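Local coordinates for salicylic acid-binding protein 2 (Nicotiana tabacum, PDB 1XKL) that hydrolyses methyl salicylate to the defence hormone salicylic acid, helping to activate systemic acquired resistance, at residues A[129-137]-A[148-159]. Sequence-based numbering, arbitrary orientation.
Sequences ENWLDTQFL and SMFFGPKFLAHK. With STH (2-amino-4H-1,3-benzoxathiin-4-ol), chain E.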
loop_
_atom_site.group_PDB
_atom_site.type_symbol
_atom_site.label_atom_id
_atom_site.label_comp_id
_atom_site.label_asym_id
_atom_site.label_seq_id
_atom_site.Cartn_x
_atom_site.Cartn_y
_atom_site.Cartn_z
ATOM N N GLU A 129 -2.664 -28.851 15.274
ATOM C CA GLU A 129 -2.857 -27.643 16.073
ATOM C C GLU A 129 -1.573 -27.153 16.718
ATOM O O GLU A 129 -1.533 -26.057 17.284
ATOM C CB GLU A 129 -3.907 -27.870 17.164
ATOM C CG GLU A 129 -5.268 -28.269 16.631
ATOM C CD GLU A 129 -6.403 -27.841 17.547
ATOM O OE1 GLU A 129 -6.368 -28.187 18.752
ATOM O OE2 GLU A 129 -7.328 -27.158 17.052
ATOM N N ASN A 130 -0.524 -27.963 16.646
ATOM C CA ASN A 130 0.749 -27.569 17.229
ATOM C C ASN A 130 1.366 -26.467 16.366
ATOM O O ASN A 130 2.270 -25.762 16.810
ATOM C CB ASN A 130 1.705 -28.763 17.296
ATOM C CG ASN A 130 2.845 -28.545 18.285
ATOM O OD1 ASN A 130 2.614 -28.427 19.490
ATOM N ND2 ASN A 130 4.080 -28.487 17.781
ATOM N N TRP A 131 0.866 -26.318 15.140
ATOM C CA TRP A 131 1.389 -25.316 14.208
ATOM C C TRP A 131 0.906 -23.894 14.460
ATOM O O TRP A 131 1.506 -22.931 13.975
ATOM C CB TRP A 131 1.062 -25.705 12.763
ATOM C CG TRP A 131 1.780 -26.937 12.302
ATOM C CD1 TRP A 131 1.245 -28.181 12.122
ATOM C CD2 TRP A 131 3.175 -27.050 12.002
ATOM N NE1 TRP A 131 2.223 -29.064 11.728
ATOM C CE2 TRP A 131 3.417 -28.398 11.647
ATOM C CE3 TRP A 131 4.248 -26.146 11.999
ATOM C CZ2 TRP A 131 4.687 -28.865 11.291
ATOM C CZ3 TRP A 131 5.512 -26.612 11.646
ATOM C CH2 TRP A 131 5.717 -27.963 11.295
ATOM N N LEU A 132 -0.182 -23.770 15.210
ATOM C CA LEU A 132 -0.754 -22.472 15.539
ATOM C C LEU A 132 -0.965 -21.587 14.315
ATOM O O LEU A 132 -1.681 -21.958 13.388
ATOM C CB LEU A 132 0.130 -21.749 16.563
ATOM C CG LEU A 132 0.259 -22.396 17.945
ATOM C CD1 LEU A 132 1.062 -21.495 18.867
ATOM C CD2 LEU A 132 -1.117 -22.648 18.528
ATOM N N ASP A 133 -0.336 -20.420 14.307
ATOM C CA ASP A 133 -0.504 -19.498 13.195
ATOM C C ASP A 133 0.507 -19.667 12.070
ATOM O O ASP A 133 0.729 -18.740 11.294
ATOM C CB ASP A 133 -0.452 -18.062 13.708
ATOM C CG ASP A 133 0.852 -17.747 14.401
ATOM O OD1 ASP A 133 1.052 -16.575 14.774
ATOM O OD2 ASP A 133 1.676 -18.673 14.572
ATOM N N THR A 134 1.121 -20.840 11.974
ATOM C CA THR A 134 2.095 -21.093 10.919
ATOM C C THR A 134 1.388 -21.183 9.566
ATOM O O THR A 134 0.316 -21.778 9.464
ATOM C CB THR A 134 2.857 -22.399 11.176
ATOM O OG1 THR A 134 3.616 -22.277 12.385
ATOM C CG2 THR A 134 3.789 -22.704 10.019
ATOM N N GLN A 135 1.989 -20.602 8.531
ATOM C CA GLN A 135 1.399 -20.605 7.198
ATOM C C GLN A 135 1.977 -21.622 6.227
ATOM O O GLN A 135 3.182 -21.664 5.993
ATOM C CB GLN A 135 1.527 -19.232 6.542
ATOM C CG GLN A 135 0.707 -18.124 7.159
ATOM C CD GLN A 135 0.641 -16.911 6.248
ATOM O OE1 GLN A 135 0.079 -16.976 5.145
ATOM N NE2 GLN A 135 1.226 -15.800 6.693
ATOM N N PHE A 136 1.098 -22.424 5.640
ATOM C CA PHE A 136 1.495 -23.422 4.660
ATOM C C PHE A 136 0.838 -23.048 3.330
ATOM O O PHE A 136 -0.360 -23.259 3.140
ATOM C CB PHE A 136 1.038 -24.809 5.121
ATOM C CG PHE A 136 1.890 -25.396 6.210
ATOM C CD1 PHE A 136 3.117 -25.975 5.906
ATOM C CD2 PHE A 136 1.483 -25.347 7.540
ATOM C CE1 PHE A 136 3.934 -26.491 6.910
ATOM C CE2 PHE A 136 2.293 -25.861 8.554
ATOM C CZ PHE A 136 3.521 -26.435 8.236
ATOM N N LEU A 137 1.620 -22.478 2.419
ATOM C CA LEU A 137 1.097 -22.064 1.118
ATOM C C LEU A 137 1.735 -22.840 -0.030
ATOM O O LEU A 137 2.921 -23.161 0.004
ATOM C CB LEU A 137 1.332 -20.564 0.912
ATOM C CG LEU A 137 0.776 -19.626 1.991
ATOM C CD1 LEU A 137 1.348 -18.234 1.795
ATOM C CD2 LEU A 137 -0.748 -19.606 1.938
ATOM N N SER A 148 5.278 -24.101 0.914
ATOM C CA SER A 148 6.160 -23.252 1.708
ATOM C C SER A 148 5.664 -23.238 3.148
ATOM O O SER A 148 4.465 -23.394 3.398
ATOM C CB SER A 148 6.196 -21.818 1.148
ATOM O OG SER A 148 4.927 -21.189 1.234
HETATM N N MSE A 149 6.588 -23.075 4.089
HETATM C CA MSE A 149 6.254 -23.038 5.509
HETATM C C MSE A 149 6.758 -21.724 6.100
HETATM O O MSE A 149 7.921 -21.369 5.921
HETATM C CB MSE A 149 6.908 -24.225 6.229
HETATM C CG MSE A 149 6.651 -24.279 7.724
HETATM SE SE MSE A 149 7.472 -25.844 8.562
HETATM C CE MSE A 149 9.323 -25.417 8.183
ATOM N N PHE A 150 5.884 -21.003 6.791
ATOM C CA PHE A 150 6.263 -19.722 7.383
ATOM C C PHE A 150 5.746 -19.609 8.804
ATOM O O PHE A 150 4.547 -19.436 9.029
ATOM C CB PHE A 150 5.720 -18.570 6.527
ATOM C CG PHE A 150 6.141 -17.197 6.996
ATOM C CD1 PHE A 150 7.431 -16.964 7.453
ATOM C CD2 PHE A 150 5.249 -16.129 6.942
ATOM C CE1 PHE A 150 7.833 -15.686 7.851
ATOM C CE2 PHE A 150 5.641 -14.844 7.338
ATOM C CZ PHE A 150 6.934 -14.628 7.792
ATOM N N PHE A 151 6.656 -19.723 9.769
ATOM C CA PHE A 151 6.284 -19.636 11.178
ATOM C C PHE A 151 5.580 -18.317 11.482
ATOM O O PHE A 151 5.961 -17.266 10.970
ATOM C CB PHE A 151 7.525 -19.761 12.075
ATOM C CG PHE A 151 8.258 -21.065 11.932
ATOM C CD1 PHE A 151 7.581 -22.219 11.540
ATOM C CD2 PHE A 151 9.616 -21.150 12.221
ATOM C CE1 PHE A 151 8.248 -23.439 11.442
ATOM C CE2 PHE A 151 10.293 -22.364 12.126
ATOM C CZ PHE A 151 9.605 -23.515 11.734
ATOM N N GLY A 152 4.543 -18.388 12.310
ATOM C CA GLY A 152 3.814 -17.197 12.689
ATOM C C GLY A 152 4.309 -16.752 14.053
ATOM O O GLY A 152 5.025 -17.504 14.719
ATOM N N PRO A 153 3.951 -15.540 14.503
ATOM C CA PRO A 153 4.379 -15.019 15.807
ATOM C C PRO A 153 3.967 -15.866 17.017
ATOM O O PRO A 153 4.743 -16.025 17.962
ATOM C CB PRO A 153 3.773 -13.615 15.833
ATOM C CG PRO A 153 2.575 -13.736 14.924
ATOM C CD PRO A 153 3.126 -14.550 13.791
ATOM N N LYS A 154 2.746 -16.395 16.987
ATOM C CA LYS A 154 2.237 -17.235 18.072
ATOM C C LYS A 154 3.072 -18.511 18.146
ATOM O O LYS A 154 3.526 -18.915 19.220
ATOM C CB LYS A 154 0.768 -17.608 17.818
ATOM C CG LYS A 154 -0.176 -16.429 17.582
ATOM C CD LYS A 154 -0.255 -15.539 18.812
ATOM C CE LYS A 154 -1.200 -14.356 18.591
ATOM N NZ LYS A 154 -2.626 -14.778 18.369
ATOM N N PHE A 155 3.280 -19.137 16.992
ATOM C CA PHE A 155 4.051 -20.374 16.923
ATOM C C PHE A 155 5.447 -20.174 17.484
ATOM O O PHE A 155 5.965 -21.032 18.202
ATOM C CB PHE A 155 4.142 -20.874 15.481
ATOM C CG PHE A 155 4.885 -22.178 15.333
ATOM C CD1 PHE A 155 6.189 -22.205 14.852
ATOM C CD2 PHE A 155 4.271 -23.384 15.674
ATOM C CE1 PHE A 155 6.870 -23.415 14.697
ATOM C CE2 PHE A 155 4.941 -24.598 15.525
ATOM C CZ PHE A 155 6.243 -24.614 15.039
ATOM N N LEU A 156 6.063 -19.043 17.158
ATOM C CA LEU A 156 7.401 -18.772 17.661
ATOM C C LEU A 156 7.399 -18.590 19.172
ATOM O O LEU A 156 8.221 -19.169 19.878
ATOM C CB LEU A 156 7.981 -17.509 17.017
ATOM C CG LEU A 156 8.335 -17.531 15.539
ATOM C CD1 LEU A 156 8.733 -16.121 15.116
ATOM C CD2 LEU A 156 9.479 -18.524 15.278
ATOM N N ALA A 157 6.469 -17.788 19.670
ATOM C CA ALA A 157 6.403 -17.499 21.099
ATOM C C ALA A 157 5.993 -18.648 22.012
ATOM O O ALA A 157 6.500 -18.761 23.125
ATOM C CB ALA A 157 5.483 -16.315 21.333
ATOM N N HIS A 158 5.079 -19.493 21.540
ATOM C CA HIS A 158 4.572 -20.598 22.342
ATOM C C HIS A 158 5.132 -21.983 22.036
ATOM O O HIS A 158 4.995 -22.901 22.847
ATOM C CB HIS A 158 3.043 -20.645 22.238
ATOM C CG HIS A 158 2.355 -19.483 22.884
ATOM N ND1 HIS A 158 1.889 -18.393 22.172
ATOM C CD2 HIS A 158 2.047 -19.242 24.179
ATOM C CE1 HIS A 158 1.325 -17.537 23.004
ATOM N NE2 HIS A 158 1.408 -18.028 24.229
ATOM N N LYS A 159 5.757 -22.148 20.879
ATOM C CA LYS A 159 6.290 -23.454 20.524
ATOM C C LYS A 159 7.797 -23.485 20.328
ATOM O O LYS A 159 8.417 -24.548 20.409
ATOM C CB LYS A 159 5.601 -23.967 19.260
ATOM C CG LYS A 159 4.090 -24.103 19.386
ATOM C CD LYS A 159 3.703 -25.131 20.436
ATOM C CE LYS A 159 2.210 -25.430 20.390
ATOM N NZ LYS A 159 1.813 -26.464 21.382
HETATM C C8 STH E . 11.916 -26.947 11.206
HETATM O O8 STH E . 11.833 -27.626 10.030
HETATM C C1 STH E . 10.895 -27.108 12.282
HETATM C C2 STH E . 11.031 -26.337 13.542
HETATM C C3 STH E . 10.054 -26.493 14.567
HETATM C C4 STH E . 8.937 -27.365 14.373
HETATM C C5 STH E . 8.794 -28.106 13.159
HETATM C C6 STH E . 9.747 -27.971 12.128
HETATM C C7 STH E . 13.261 -25.576 12.920
HETATM O O2 STH E . 12.131 -25.470 13.770
HETATM N N7 STH E . 13.898 -24.343 12.910
HETATM S S7 STH E . 13.010 -26.090 11.411
HETATM O O HOH W 1 -0.711 -26.396 20.063
HETATM O O HOH W 2 4.246 -20.432 3.676
#
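D133 and the first turn of helix 153-159 meet just beyond a two-stranded antiparallel beta hairpin, in what is probably the cap over the active site of this alpha/beta hydrolase. G152 is the N-cap residue, but the D133 carboxylate also serves the helix start: OD1 accepts from K154 N at 2.8 Å and OD2 from F155 N at 2.9 Å, each on its syn side but tilted out of the carboxylate plane. D133 CG sits between its own backbone N and carbonyl carbon (chi1 59°), which brings both oxygens to the two amides. Along the ladder, Q135 and F150 exchange both backbone bonds, as do L137 and S148; a water donates to Q135 O and also bonds S148 OG. At the far end K159 NZ donates to N130 OD1 from above the amide's carbonyl plane (2.8 Å) and to a second water, which passes a hydrogen to E129 O. W131, M149, F151 and F155 line the ligand pocket, W131 CH2 lying 3.6 Å from STH C5. The M149 selenium meets the W131 ring obliquely, a Met-aromatic contact. W131 O accepts from T134 N and, in its carbonyl plane, from T134 OG1 at 2.7 Å; that hydroxyl oxygen also lies over one F155 ring face, 3.2 Å from F155 CG.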